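Local coordinates for protein myosin-2 (Saccharomyces cerevisiae, PDB 6IXO) that carries organelles and vesicles along actin cables as a class V myosin heavy chain, gripping cargo receptors through the globular tail domain, at residues W104-V108 against L154-Y159. Numbering follows the deposited sequence.
Sequences WLANV and LSYNIY
At the edge of the Tyr159 ring, near its plane, sits CD2 of Leu105, which also lies 4.2 Å from Tyr159 CB; Ala228 and Val229 of helix 223-247 touch the same tyrosine. The Trp104 indole leads away from helix 134-180, meeting Phe35 edge-to-face and Val88 and Val89 of helix 71-90; Ile158 CD1 reaches the backbone O and CB of Trp104 instead. Ile158 CD1 is the centre of the contact, 3.7 Å from Val108 CG2 and 3.8 Å from Leu105 CD2; the isoleucine points toward helix 97-124 while Leu105 and Val108 come back the other way alongside it. Ile158 CG1 is wedged between its own N and C (chi1 61°), and an extended chi2 of 156° carries CD1 across to helix 97-124. Val108 straddles the next turn: CG2 meets Leu154 CD2 at 3.8 Å, while CG1, anti to its backbone N, rests 3.8 Å from Ser155 CA. With an alanine in place of Val108, Ile158 and Leu154 would probably lose the methyl they both lean on, and a gap would be likely to open beside Ser155. Polar linkage comes through one water, which donates to Ser155 OG (2.7 Å) and Leu105 O (3.2 Å); the serine hydroxyl also hydrogen-bonds Asp379, tying in the C-terminal part of the chain. With axes 10.0 Å apart and running at 173°, the two segments form a nearly antiparallel, buried helix pair, typical of the elongated helical bundles of the class V myosin globular tail, the cargo-binding domain.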
ATOM      1  N   TRP A 104       7.617   4.178   6.468  1.00 25.49           N
ATOM      2  CA  TRP A 104       6.807   4.593   7.614  1.00 25.51           C
ATOM      3  C   TRP A 104       5.871   3.483   8.079  1.00 31.01           C
ATOM      4  O   TRP A 104       5.632   3.349   9.270  1.00 29.55           O
ATOM      5  CB  TRP A 104       6.032   5.892   7.306  1.00 25.30           C
ATOM      6  CG  TRP A 104       6.954   7.040   7.453  1.00 26.04           C
ATOM      7  CD1 TRP A 104       7.446   7.838   6.478  1.00 28.16           C
ATOM      8  CD2 TRP A 104       7.595   7.444   8.670  1.00 27.97           C
ATOM      9  NE1 TRP A 104       8.327   8.740   6.998  1.00 32.54           N
ATOM     10  CE2 TRP A 104       8.452   8.514   8.348  1.00 32.19           C
ATOM     11  CE3 TRP A 104       7.524   7.004   9.993  1.00 31.25           C
ATOM     12  CZ2 TRP A 104       9.225   9.159   9.303  1.00 37.39           C
ATOM     13  CZ3 TRP A 104       8.328   7.636  10.951  1.00 31.46           C
ATOM     14  CH2 TRP A 104       9.152   8.703  10.597  1.00 33.79           C
ATOM     15  N   LEU A 105       5.349   2.675   7.158  1.00 31.44           N
ATOM     16  CA  LEU A 105       4.576   1.507   7.582  1.00 26.84           C
ATOM     17  C   LEU A 105       5.417   0.590   8.472  1.00 30.82           C
ATOM     18  O   LEU A 105       4.926   0.057   9.482  1.00 30.55           O
ATOM     19  CB  LEU A 105       4.059   0.723   6.346  1.00 24.84           C
ATOM     20  CG  LEU A 105       2.925   1.449   5.556  1.00 31.29           C
ATOM     21  CD1 LEU A 105       2.606   0.674   4.232  1.00 31.39           C
ATOM     22  CD2 LEU A 105       1.667   1.591   6.410  1.00 26.33           C
ATOM     23  N   ALA A 106       6.671   0.360   8.072  1.00 26.81           N
ATOM     24  CA  ALA A 106       7.550  -0.523   8.854  1.00 28.68           C
ATOM     25  C   ALA A 106       7.735   0.061  10.270  1.00 30.97           C
ATOM     26  O   ALA A 106       7.680  -0.661  11.291  1.00 28.41           O
ATOM     27  CB  ALA A 106       8.882  -0.669   8.190  1.00 28.01           C
ATOM     28  N   ASN A 107       7.955   1.370  10.320  1.00 28.29           N
ATOM     29  CA  ASN A 107       8.279   2.008  11.602  1.00 33.33           C
ATOM     30  C   ASN A 107       7.090   2.060  12.545  1.00 31.25           C
ATOM     31  O   ASN A 107       7.212   1.824  13.760  1.00 29.59           O
ATOM     32  CB  ASN A 107       8.852   3.405  11.361  1.00 31.09           C
ATOM     33  CG  ASN A 107      10.332   3.347  11.148  1.00 32.83           C
ATOM     34  OD1 ASN A 107      11.131   3.292  12.124  1.00 32.75           O
ATOM     35  ND2 ASN A 107      10.736   3.235   9.880  1.00 25.34           N
ATOM     36  N   VAL A 108       5.923   2.346  11.994  1.00 26.94           N
ATOM     37  CA  VAL A 108       4.715   2.386  12.825  1.00 30.65           C
ATOM     38  C   VAL A 108       4.368   0.966  13.266  1.00 31.89           C
ATOM     39  O   VAL A 108       3.935   0.739  14.412  1.00 33.50           O
ATOM     40  CB  VAL A 108       3.541   3.063  12.083  1.00 30.01           C
ATOM     41  CG1 VAL A 108       2.240   2.875  12.846  1.00 28.32           C
ATOM     42  CG2 VAL A 108       3.847   4.564  11.902  1.00 29.24           C
ATOM     43  N   LEU A 154      -3.114   5.021  14.078  1.00 29.24           N
ATOM     44  CA  LEU A 154      -2.068   5.599  13.215  1.00 26.95           C
ATOM     45  C   LEU A 154      -1.736   4.666  12.023  1.00 31.40           C
ATOM     46  O   LEU A 154      -1.651   5.103  10.867  1.00 29.27           O
ATOM     47  CB  LEU A 154      -0.785   5.878  13.997  1.00 28.43           C
ATOM     48  CG  LEU A 154       0.395   6.479  13.204  1.00 28.20           C
ATOM     49  CD1 LEU A 154       0.009   7.843  12.575  1.00 25.38           C
ATOM     50  CD2 LEU A 154       1.621   6.684  14.136  1.00 26.95           C
ATOM     51  N   SER A 155      -1.525   3.395  12.326  1.00 27.67           N
ATOM     52  CA  SER A 155      -1.208   2.399  11.296  1.00 26.00           C
ATOM     53  C   SER A 155      -2.317   2.394  10.218  1.00 25.84           C
ATOM     54  O   SER A 155      -2.031   2.446   9.011  1.00 24.30           O
ATOM     55  CB  SER A 155      -1.068   1.018  11.940  1.00 31.79           C
ATOM     56  OG  SER A 155      -0.665   0.021  10.996  1.00 32.60           O
ATOM     57  N   TYR A 156      -3.566   2.335  10.664  1.00 25.39           N
ATOM     58  CA  TYR A 156      -4.737   2.360   9.770  1.00 28.26           C
ATOM     59  C   TYR A 156      -4.743   3.598   8.893  1.00 31.33           C
ATOM     60  O   TYR A 156      -4.932   3.525   7.648  1.00 26.43           O
ATOM     61  CB  TYR A 156      -6.011   2.310  10.603  1.00 29.02           C
ATOM     62  CG  TYR A 156      -7.295   2.262   9.783  1.00 32.63           C
ATOM     63  CD1 TYR A 156      -7.822   1.039   9.371  1.00 31.86           C
ATOM     64  CD2 TYR A 156      -7.978   3.428   9.444  1.00 32.41           C
ATOM     65  CE1 TYR A 156      -8.999   0.971   8.629  1.00 29.52           C
ATOM     66  CE2 TYR A 156      -9.185   3.374   8.679  1.00 31.76           C
ATOM     67  CZ  TYR A 156      -9.668   2.139   8.286  1.00 32.11           C
ATOM     68  OH  TYR A 156     -10.834   2.038   7.567  1.00 30.91           O
ATOM     69  N   ASN A 157      -4.552   4.742   9.543  1.00 27.21           N
ATOM     70  CA  ASN A 157      -4.552   6.038   8.880  1.00 26.22           C
ATOM     71  C   ASN A 157      -3.467   6.122   7.850  1.00 28.26           C
ATOM     72  O   ASN A 157      -3.745   6.474   6.697  1.00 28.26           O
ATOM     73  CB  ASN A 157      -4.402   7.194   9.912  1.00 25.60           C
ATOM     74  CG  ASN A 157      -5.634   7.359  10.727  1.00 32.14           C
ATOM     75  OD1 ASN A 157      -6.649   6.703  10.433  1.00 31.77           O
ATOM     76  ND2 ASN A 157      -5.588   8.218  11.757  1.00 34.84           N
ATOM     77  N   ILE A 158      -2.231   5.799   8.213  1.00 27.38           N
ATOM     78  CA  ILE A 158      -1.169   6.021   7.224  1.00 24.79           C
ATOM     79  C   ILE A 158      -1.257   4.941   6.120  1.00 28.13           C
ATOM     80  O   ILE A 158      -0.885   5.197   4.978  1.00 25.62           O
ATOM     81  CB  ILE A 158       0.269   6.067   7.844  1.00 27.02           C
ATOM     82  CG1 ILE A 158       0.675   4.761   8.538  1.00 25.08           C
ATOM     83  CG2 ILE A 158       0.407   7.284   8.741  1.00 27.49           C
ATOM     84  CD1 ILE A 158       2.207   4.625   8.582  1.00 22.12           C
ATOM     85  N   TYR A 159      -1.801   3.778   6.439  1.00 22.22           N
ATOM     86  CA  TYR A 159      -1.973   2.746   5.393  1.00 25.70           C
ATOM     87  C   TYR A 159      -2.971   3.289   4.332  1.00 25.54           C
ATOM     88  O   TYR A 159      -2.735   3.192   3.105  1.00 24.75           O
ATOM     89  CB  TYR A 159      -2.496   1.444   5.987  1.00 24.26           C
ATOM     90  CG  TYR A 159      -2.693   0.394   4.889  1.00 24.78           C
ATOM     91  CD1 TYR A 159      -1.613  -0.332   4.430  1.00 23.00           C
ATOM     92  CD2 TYR A 159      -3.943   0.146   4.340  1.00 28.33           C
ATOM     93  CE1 TYR A 159      -1.749  -1.307   3.405  1.00 22.88           C
ATOM     94  CE2 TYR A 159      -4.123  -0.822   3.298  1.00 24.22           C
ATOM     95  CZ  TYR A 159      -3.026  -1.523   2.841  1.00 25.74           C
ATOM     96  OH  TYR A 159      -3.161  -2.507   1.881  1.00 27.30           O
TER
HETATM   97  O   HOH W   1       1.888   0.438  10.241  1.00 41.90           O